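Long-range contact in UDP-glucose:anthocyanidin 3-O-glucosyltransferase (Clitoria ternatea, PDB 4REL), which belongs to the plant glycosyltransferases of the GT-B fold, with two domains that each centre on a parallel beta sheet: residues Ile151-Leu164 against Arg174-Gly186. Residues are numbered along the deposited sequence; the frame is centred on the assembly and turned at random.
With KMP (3,5,7-trihydroxy-2-(4-hydroxyphenyl)-4H-chromen-4-one), chain B.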
ATOM      1  N   ILE A 151     -10.034 -20.020  -6.723  1.00 10.25           N
ATOM      2  CA  ILE A 151     -10.220 -19.375  -5.434  1.00 11.45           C
ATOM      3  C   ILE A 151     -11.703 -19.342  -5.048  1.00 14.76           C
ATOM      4  O   ILE A 151     -12.058 -19.698  -3.921  1.00 14.71           O
ATOM      5  CB  ILE A 151      -9.570 -17.975  -5.428  1.00 10.70           C
ATOM      6  CG1 ILE A 151      -8.049 -18.135  -5.337  1.00 13.49           C
ATOM      7  CG2 ILE A 151     -10.092 -17.143  -4.267  1.00 13.53           C
ATOM      8  CD1 ILE A 151      -7.247 -16.892  -5.729  1.00 13.04           C
ATOM      9  N   ARG A 152     -12.568 -18.953  -5.982  1.00 14.49           N
ATOM     10  CA  ARG A 152     -14.001 -18.916  -5.699  1.00 12.91           C
ATOM     11  C   ARG A 152     -14.524 -20.300  -5.369  1.00 14.04           C
ATOM     12  O   ARG A 152     -15.335 -20.466  -4.451  1.00 17.76           O
ATOM     13  CB  ARG A 152     -14.782 -18.337  -6.876  1.00  9.40           C
ATOM     14  CG  ARG A 152     -14.498 -16.862  -7.089  1.00 13.62           C
ATOM     15  CD  ARG A 152     -15.370 -16.276  -8.169  1.00 16.55           C
ATOM     16  NE  ARG A 152     -15.249 -14.820  -8.215  1.00 15.96           N
ATOM     17  CZ  ARG A 152     -15.733 -14.070  -9.198  1.00 27.52           C
ATOM     18  NH1 ARG A 152     -16.354 -14.642 -10.219  1.00 29.26           N
ATOM     19  NH2 ARG A 152     -15.586 -12.754  -9.166  1.00 25.87           N
ATOM     20  N   ASP A 153     -14.067 -21.297  -6.117  1.00 19.76           N
ATOM     21  CA  ASP A 153     -14.517 -22.663  -5.874  1.00 17.61           C
ATOM     22  C   ASP A 153     -14.090 -23.140  -4.488  1.00 17.20           C
ATOM     23  O   ASP A 153     -14.898 -23.698  -3.738  1.00 19.55           O
ATOM     24  CB  ASP A 153     -14.001 -23.613  -6.956  1.00 16.78           C
ATOM     25  CG  ASP A 153     -14.792 -24.910  -7.006  1.00 35.98           C
ATOM     26  OD1 ASP A 153     -16.022 -24.857  -6.782  1.00 35.98           O
ATOM     27  OD2 ASP A 153     -14.190 -25.976  -7.256  1.00 34.98           O
ATOM     28  N   LYS A 154     -12.827 -22.914  -4.140  1.00 15.98           N
ATOM     29  CA  LYS A 154     -12.323 -23.319  -2.833  1.00 14.03           C
ATOM     30  C   LYS A 154     -13.007 -22.547  -1.694  1.00 18.00           C
ATOM     31  O   LYS A 154     -13.377 -23.130  -0.679  1.00 22.64           O
ATOM     32  CB  LYS A 154     -10.796 -23.166  -2.760  1.00 22.84           C
ATOM     33  CG  LYS A 154     -10.184 -23.694  -1.460  1.00 32.24           C
ATOM     34  CD  LYS A 154      -8.690 -23.953  -1.599  1.00 34.10           C
ATOM     35  CE  LYS A 154      -8.396 -25.398  -1.966  1.00 36.89           C
ATOM     36  NZ  LYS A 154      -8.237 -26.284  -0.769  1.00 33.49           N
ATOM     37  N   CYS A 155     -13.188 -21.240  -1.865  1.00 15.98           N
ATOM     38  CA  CYS A 155     -13.823 -20.445  -0.812  1.00 15.50           C
ATOM     39  C   CYS A 155     -15.272 -20.850  -0.593  1.00 23.77           C
ATOM     40  O   CYS A 155     -15.802 -20.712   0.509  1.00 25.71           O
ATOM     41  CB  CYS A 155     -13.724 -18.950  -1.106  1.00 18.02           C
ATOM     42  SG  CYS A 155     -12.035 -18.324  -0.999  1.00 17.60           S
ATOM     43  N   SER A 156     -15.901 -21.365  -1.642  1.00 18.72           N
ATOM     44  CA  SER A 156     -17.300 -21.772  -1.559  1.00 27.16           C
ATOM     45  C   SER A 156     -17.483 -23.169  -0.962  1.00 30.76           C
ATOM     46  O   SER A 156     -18.461 -23.425  -0.258  1.00 30.99           O
ATOM     47  CB  SER A 156     -17.947 -21.719  -2.943  1.00 32.35           C
ATOM     48  OG  SER A 156     -19.261 -22.246  -2.899  1.00 40.69           O
ATOM     49  N   LYS A 157     -16.546 -24.067  -1.242  1.00 25.91           N
ATOM     50  CA  LYS A 157     -16.713 -25.482  -0.894  1.00 25.65           C
ATOM     51  C   LYS A 157     -15.920 -25.933   0.328  1.00 31.35           C
ATOM     52  O   LYS A 157     -16.377 -26.777   1.102  1.00 40.85           O
ATOM     53  CB  LYS A 157     -16.298 -26.360  -2.074  1.00 31.73           C
ATOM     54  CG  LYS A 157     -17.202 -26.285  -3.284  1.00 37.34           C
ATOM     55  CD  LYS A 157     -16.597 -27.113  -4.407  1.00 43.21           C
ATOM     56  CE  LYS A 157     -17.573 -27.357  -5.543  1.00 48.24           C
ATOM     57  NZ  LYS A 157     -16.970 -28.293  -6.536  1.00 48.34           N
ATOM     58  N   ASP A 158     -14.721 -25.386   0.481  1.00 22.30           N
ATOM     59  CA  ASP A 158     -13.773 -25.859   1.488  1.00 25.59           C
ATOM     60  C   ASP A 158     -13.894 -25.109   2.820  1.00 24.18           C
ATOM     61  O   ASP A 158     -14.694 -24.185   2.951  1.00 24.15           O
ATOM     62  CB  ASP A 158     -12.344 -25.746   0.937  1.00 24.88           C
ATOM     63  CG  ASP A 158     -11.541 -27.019   1.122  1.00 41.91           C
ATOM     64  OD1 ASP A 158     -11.688 -27.682   2.176  1.00 44.65           O
ATOM     65  OD2 ASP A 158     -10.762 -27.355   0.203  1.00 41.13           O
ATOM     66  N   ALA A 159     -13.094 -25.516   3.804  1.00 28.64           N
ATOM     67  CA  ALA A 159     -13.138 -24.920   5.139  1.00 29.04           C
ATOM     68  C   ALA A 159     -12.490 -23.545   5.121  1.00 28.39           C
ATOM     69  O   ALA A 159     -11.709 -23.241   4.226  1.00 20.19           O
ATOM     70  CB  ALA A 159     -12.439 -25.815   6.141  1.00 30.51           C
ATOM     71  N   LYS A 160     -12.792 -22.724   6.120  1.00 25.36           N
ATOM     72  CA  LYS A 160     -12.294 -21.349   6.133  1.00 28.56           C
ATOM     73  C   LYS A 160     -10.782 -21.265   6.315  1.00 24.78           C
ATOM     74  O   LYS A 160     -10.143 -20.311   5.862  1.00 23.36           O
ATOM     75  CB  LYS A 160     -13.014 -20.520   7.200  1.00 35.34           C
ATOM     76  CG  LYS A 160     -14.472 -20.235   6.868  1.00 43.76           C
ATOM     77  CD  LYS A 160     -14.609 -19.827   5.406  1.00 46.40           C
ATOM     78  CE  LYS A 160     -15.974 -19.231   5.089  1.00 48.09           C
ATOM     79  NZ  LYS A 160     -17.060 -20.251   5.048  1.00 51.48           N
ATOM     80  N   ASN A 161     -10.209 -22.269   6.966  1.00 17.93           N
ATOM     81  CA  ASN A 161      -8.766 -22.305   7.175  1.00 16.36           C
ATOM     82  C   ASN A 161      -8.023 -23.189   6.166  1.00 16.60           C
ATOM     83  O   ASN A 161      -6.845 -23.504   6.358  1.00 23.70           O
ATOM     84  CB  ASN A 161      -8.444 -22.737   8.609  1.00 26.12           C
ATOM     85  CG  ASN A 161      -8.974 -24.123   8.939  1.00 38.15           C
ATOM     86  OD1 ASN A 161      -9.806 -24.677   8.217  1.00 40.38           O
ATOM     87  ND2 ASN A 161      -8.503 -24.686  10.049  1.00 38.49           N
ATOM     88  N   ALA A 162      -8.711 -23.588   5.097  1.00 20.67           N
ATOM     89  CA  ALA A 162      -8.095 -24.430   4.069  1.00 18.67           C
ATOM     90  C   ALA A 162      -7.057 -23.619   3.317  1.00 13.81           C
ATOM     91  O   ALA A 162      -7.285 -22.444   3.023  1.00 19.93           O
ATOM     92  CB  ALA A 162      -9.136 -24.954   3.109  1.00 22.30           C
ATOM     93  N   THR A 163      -5.937 -24.251   2.980  1.00 15.83           N
ATOM     94  CA  THR A 163      -4.817 -23.542   2.367  1.00 16.18           C
ATOM     95  C   THR A 163      -4.953 -23.485   0.846  1.00 21.54           C
ATOM     96  O   THR A 163      -5.592 -24.354   0.239  1.00 19.75           O
ATOM     97  CB  THR A 163      -3.471 -24.174   2.767  1.00 17.14           C
ATOM     98  OG1 THR A 163      -3.517 -25.590   2.551  1.00 18.13           O
ATOM     99  CG2 THR A 163      -3.194 -23.930   4.244  1.00 15.21           C
ATOM    100  N   LEU A 164      -4.372 -22.448   0.241  1.00 12.44           N
ATOM    101  CA  LEU A 164      -4.469 -22.233  -1.198  1.00 14.76           C
ATOM    102  C   LEU A 164      -3.245 -22.839  -1.880  1.00 14.34           C
ATOM    103  O   LEU A 164      -2.449 -22.136  -2.512  1.00 12.78           O
ATOM    104  CB  LEU A 164      -4.571 -20.733  -1.516  1.00 11.41           C
ATOM    105  CG  LEU A 164      -5.700 -19.967  -0.817  1.00 13.88           C
ATOM    106  CD1 LEU A 164      -5.788 -18.529  -1.317  1.00 14.76           C
ATOM    107  CD2 LEU A 164      -7.034 -20.668  -1.006  1.00 11.89           C
ATOM    108  N   ARG A 174      -4.769 -18.724   3.107  1.00 13.45           N
ATOM    109  CA  ARG A 174      -5.975 -19.494   3.380  1.00 13.45           C
ATOM    110  C   ARG A 174      -7.208 -18.854   2.771  1.00 13.02           C
ATOM    111  O   ARG A 174      -7.230 -17.660   2.465  1.00 12.78           O
ATOM    112  CB  ARG A 174      -6.213 -19.603   4.882  1.00 13.60           C
ATOM    113  CG  ARG A 174      -5.085 -20.210   5.676  1.00 14.76           C
ATOM    114  CD  ARG A 174      -5.472 -20.067   7.124  1.00 19.88           C
ATOM    115  NE  ARG A 174      -4.494 -20.618   8.044  1.00 21.09           N
ATOM    116  CZ  ARG A 174      -4.680 -20.653   9.360  1.00 31.73           C
ATOM    117  NH1 ARG A 174      -5.802 -20.166   9.882  1.00 27.30           N
ATOM    118  NH2 ARG A 174      -3.753 -21.174  10.150  1.00 36.70           N
ATOM    119  N   VAL A 175      -8.247 -19.667   2.626  1.00 14.69           N
ATOM    120  CA  VAL A 175      -9.558 -19.210   2.209  1.00 13.03           C
ATOM    121  C   VAL A 175      -9.988 -17.933   2.941  1.00 14.03           C
ATOM    122  O   VAL A 175     -10.450 -16.973   2.320  1.00 15.83           O
ATOM    123  CB  VAL A 175     -10.584 -20.339   2.433  1.00 16.94           C
ATOM    124  CG1 VAL A 175     -11.993 -19.791   2.544  1.00 17.80           C
ATOM    125  CG2 VAL A 175     -10.479 -21.351   1.314  1.00 16.81           C
ATOM    126  N   GLU A 176      -9.793 -17.902   4.257  1.00 11.96           N
ATOM    127  CA  GLU A 176     -10.248 -16.761   5.055  1.00 13.45           C
ATOM    128  C   GLU A 176      -9.471 -15.465   4.789  1.00 15.73           C
ATOM    129  O   GLU A 176      -9.900 -14.377   5.195  1.00 15.99           O
ATOM    130  CB  GLU A 176     -10.200 -17.101   6.546  1.00 16.17           C
ATOM    131  CG  GLU A 176      -8.798 -17.287   7.089  1.00 17.49           C
ATOM    132  CD  GLU A 176      -8.790 -17.749   8.532  1.00 25.93           C
ATOM    133  OE1 GLU A 176      -9.298 -17.005   9.396  1.00 23.78           O
ATOM    134  OE2 GLU A 176      -8.279 -18.857   8.797  1.00 27.03           O
ATOM    135  N   ASP A 177      -8.338 -15.571   4.096  1.00 14.39           N
ATOM    136  CA  ASP A 177      -7.525 -14.394   3.794  1.00 13.88           C
ATOM    137  C   ASP A 177      -7.940 -13.684   2.505  1.00 15.27           C
ATOM    138  O   ASP A 177      -7.549 -12.541   2.275  1.00 12.45           O
ATOM    139  CB  ASP A 177      -6.049 -14.788   3.681  1.00 13.81           C
ATOM    140  CG  ASP A 177      -5.536 -15.521   4.909  1.00 12.63           C
ATOM    141  OD1 ASP A 177      -5.966 -15.182   6.034  1.00 15.61           O
ATOM    142  OD2 ASP A 177      -4.690 -16.429   4.743  1.00 12.97           O
ATOM    143  N   VAL A 178      -8.711 -14.370   1.664  1.00 14.80           N
ATOM    144  CA  VAL A 178      -9.038 -13.880   0.321  1.00 15.05           C
ATOM    145  C   VAL A 178      -9.862 -12.586   0.368  1.00 17.11           C
ATOM    146  O   VAL A 178     -10.806 -12.485   1.153  1.00 19.82           O
ATOM    147  CB  VAL A 178      -9.800 -14.967  -0.459  1.00 16.17           C
ATOM    148  CG1 VAL A 178     -10.269 -14.453  -1.807  1.00 10.81           C
ATOM    149  CG2 VAL A 178      -8.914 -16.206  -0.632  1.00 20.23           C
ATOM    150  N   PRO A 179      -9.497 -11.580  -0.451  1.00 12.90           N
ATOM    151  CA  PRO A 179     -10.315 -10.359  -0.505  1.00 13.60           C
ATOM    152  C   PRO A 179     -11.772 -10.682  -0.835  1.00 19.19           C
ATOM    153  O   PRO A 179     -12.035 -11.392  -1.810  1.00 15.56           O
ATOM    154  CB  PRO A 179      -9.680  -9.566  -1.653  1.00 12.64           C
ATOM    155  CG  PRO A 179      -8.243  -9.991  -1.643  1.00 12.82           C
ATOM    156  CD  PRO A 179      -8.296 -11.474  -1.305  1.00 11.00           C
ATOM    157  N   GLN A 180     -12.709 -10.189  -0.025  1.00 16.94           N
ATOM    158  CA  GLN A 180     -14.119 -10.465  -0.283  1.00 16.58           C
ATOM    159  C   GLN A 180     -14.534  -9.971  -1.669  1.00 17.02           C
ATOM    160  O   GLN A 180     -15.360 -10.607  -2.328  1.00 17.24           O
ATOM    161  CB  GLN A 180     -15.012  -9.845   0.795  1.00 19.61           C
ATOM    162  CG  GLN A 180     -16.489 -10.158   0.630  1.00 23.05           C
ATOM    163  CD  GLN A 180     -16.789 -11.632   0.793  1.00 22.88           C
ATOM    164  OE1 GLN A 180     -16.293 -12.280   1.719  1.00 26.23           O
ATOM    165  NE2 GLN A 180     -17.595 -12.178  -0.115  1.00 24.28           N
ATOM    166  N   ASP A 181     -13.953  -8.855  -2.111  1.00 17.43           N
ATOM    167  CA  ASP A 181     -14.291  -8.279  -3.417  1.00 23.73           C
ATOM    168  C   ASP A 181     -14.217  -9.293  -4.561  1.00 21.28           C
ATOM    169  O   ASP A 181     -15.016  -9.234  -5.499  1.00 21.52           O
ATOM    170  CB  ASP A 181     -13.377  -7.086  -3.757  1.00 25.61           C
ATOM    171  CG  ASP A 181     -13.678  -5.843  -2.931  1.00 30.13           C
ATOM    172  OD1 ASP A 181     -14.847  -5.618  -2.567  1.00 32.85           O
ATOM    173  OD2 ASP A 181     -12.730  -5.080  -2.656  1.00 33.00           O
ATOM    174  N   MET A 182     -13.268 -10.223  -4.490  1.00 14.35           N
ATOM    175  CA  MET A 182     -13.050 -11.110  -5.631  1.00 14.34           C
ATOM    176  C   MET A 182     -13.994 -12.300  -5.614  1.00 12.88           C
ATOM    177  O   MET A 182     -14.107 -13.021  -6.606  1.00 17.45           O
ATOM    178  CB  MET A 182     -11.581 -11.536  -5.773  1.00 21.45           C
ATOM    179  CG  MET A 182     -11.086 -12.583  -4.805  1.00 25.80           C
ATOM    180  SD  MET A 182      -9.397 -13.104  -5.245  1.00 25.68           S
ATOM    181  CE  MET A 182      -9.669 -13.812  -6.854  1.00 31.52           C
ATOM    182  N   LEU A 183     -14.692 -12.468  -4.495  1.00 13.39           N
ATOM    183  CA  LEU A 183     -15.667 -13.542  -4.347  1.00 13.65           C
ATOM    184  C   LEU A 183     -17.100 -13.096  -4.668  1.00 19.11           C
ATOM    185  O   LEU A 183     -17.940 -13.927  -5.035  1.00 18.31           O
ATOM    186  CB  LEU A 183     -15.623 -14.097  -2.920  1.00 15.24           C
ATOM    187  CG  LEU A 183     -14.300 -14.658  -2.402  1.00 20.73           C
ATOM    188  CD1 LEU A 183     -14.497 -15.213  -1.003  1.00 21.54           C
ATOM    189  CD2 LEU A 183     -13.753 -15.735  -3.330  1.00 19.44           C
ATOM    190  N   ASP A 184     -17.386 -11.801  -4.506  1.00 20.73           N
ATOM    191  CA  ASP A 184     -18.749 -11.289  -4.677  1.00 21.66           C
ATOM    192  C   ASP A 184     -19.261 -11.531  -6.093  1.00 25.98           C
ATOM    193  O   ASP A 184     -18.565 -11.245  -7.062  1.00 26.20           O
ATOM    194  CB  ASP A 184     -18.814  -9.789  -4.383  1.00 23.32           C
ATOM    195  CG  ASP A 184     -18.684  -9.466  -2.905  1.00 21.52           C
ATOM    196  OD1 ASP A 184     -19.047 -10.317  -2.062  1.00 23.34           O
ATOM    197  OD2 ASP A 184     -18.220  -8.348  -2.592  1.00 21.96           O
ATOM    198  N   VAL A 185     -20.478 -12.060  -6.198  1.00 34.74           N
ATOM    199  CA  VAL A 185     -21.130 -12.256  -7.490  1.00 39.71           C
ATOM    200  C   VAL A 185     -22.522 -11.629  -7.465  1.00 37.26           C
ATOM    201  O   VAL A 185     -23.181 -11.610  -6.424  1.00 47.12           O
ATOM    202  CB  VAL A 185     -21.234 -13.755  -7.865  1.00 42.90           C
ATOM    203  CG1 VAL A 185     -19.854 -14.330  -8.172  1.00 41.74           C
ATOM    204  CG2 VAL A 185     -21.911 -14.540  -6.749  1.00 43.47           C
ATOM    205  N   GLY A 186     -22.965 -11.107  -8.602  1.00 33.34           N
ATOM    206  CA  GLY A 186     -24.291 -10.518  -8.688  1.00 35.70           C
ATOM    207  C   GLY A 186     -24.366  -9.079  -8.210  1.00 36.92           C
ATOM    208  O   GLY A 186     -23.477  -8.279  -8.491  1.00 34.69           O
TER
HETATM  209  C1  KMP B1001      -8.016  -5.768  -3.104  1.00 19.06           C
HETATM  210  C2  KMP B1001      -6.957  -4.879  -3.034  1.00 21.94           C
HETATM  211  C3  KMP B1001      -7.243  -3.448  -2.791  1.00 18.97           C
HETATM  212  C4  KMP B1001      -8.643  -3.010  -2.625  1.00 20.39           C
HETATM  213  C5  KMP B1001      -9.637  -3.977  -2.716  1.00 19.25           C
HETATM  214  C6  KMP B1001      -9.326  -5.319  -2.948  1.00 19.88           C
HETATM  215  C9  KMP B1001      -6.150  -2.452  -2.704  1.00 24.66           C
HETATM  216  C10 KMP B1001      -6.526  -1.041  -2.461  1.00 23.50           C
HETATM  217  C11 KMP B1001      -7.979  -0.699  -2.312  1.00 23.32           C
HETATM  218  C14 KMP B1001      -8.448   0.700  -2.060  1.00 25.63           C
HETATM  219  C15 KMP B1001      -7.612   1.804  -2.215  1.00 29.35           C
HETATM  220  C16 KMP B1001      -8.082   3.084  -1.970  1.00 32.35           C
HETATM  221  C17 KMP B1001      -9.393   3.274  -1.563  1.00 33.15           C
HETATM  222  C18 KMP B1001     -10.236   2.180  -1.409  1.00 32.06           C
HETATM  223  C19 KMP B1001      -9.763   0.899  -1.659  1.00 27.69           C
HETATM  224  O12 KMP B1001      -8.941  -1.687  -2.396  1.00 22.88           O
HETATM  225  O13 KMP B1001      -4.954  -2.804  -2.836  1.00 26.23           O
HETATM  226  O24 KMP B1001      -9.849   4.535  -1.320  1.00 37.97           O
HETATM  227  O27 KMP B1001      -5.531  -0.116  -2.369  1.00 23.83           O
HETATM  228  O29 KMP B1001     -10.342  -6.222  -3.028  1.00 21.39           O
HETATM  229  O30 KMP B1001      -5.669  -5.296  -3.185  1.00 26.17           O
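Thr163 and Arg174 lie opposite each other in a single backbone bridge, beside which Val175 N gives a hydrogen bond to Ala162 O at 3.0 Å, and from there 174-186 runs back along helix 148-157 as far as Arg152. A weak bond from Glu176 N to Lys160 O reaches into the type I turn 159-162. Val175 shows how one branched residue can fill such a corner: CG1, set anti to its own N (chi1 158°), meets Cys155 SG at 3.8 Å, while CG2 rests 3.6 Å from Lys154 CG. Farther along, Val178 CG1 packs on Ile151 CG2, at 3.6 Å, and Leu183 spreads both methyls over Cys155. The far end is polar. The extended chain of Arg152 runs antiparallel to the Leu183 side chain and holds Met182 O through two nitrogens of one edge, NE at 2.7 Å and NH2 at 3.0 Å. These two bonds to one oxygen, lying in the guanidinium plane, restrict the group's rotation, and Val185 CG1 sits over one face near its rim. Within 174-186, Arg174 NH1 forms a salt bridge with Glu176 OE2, while OE1 of the same carboxylate pairs with Lys388. The apolar seam thus joins helix 148-157 to the loop bearing Pro179 and Asp181, and Asp181 OD2 accepts a 2.7 Å hydrogen bond from KMP O29, so the loop packed on this helix forms part of the KMP pocket of a GT-B glycosyltransferase.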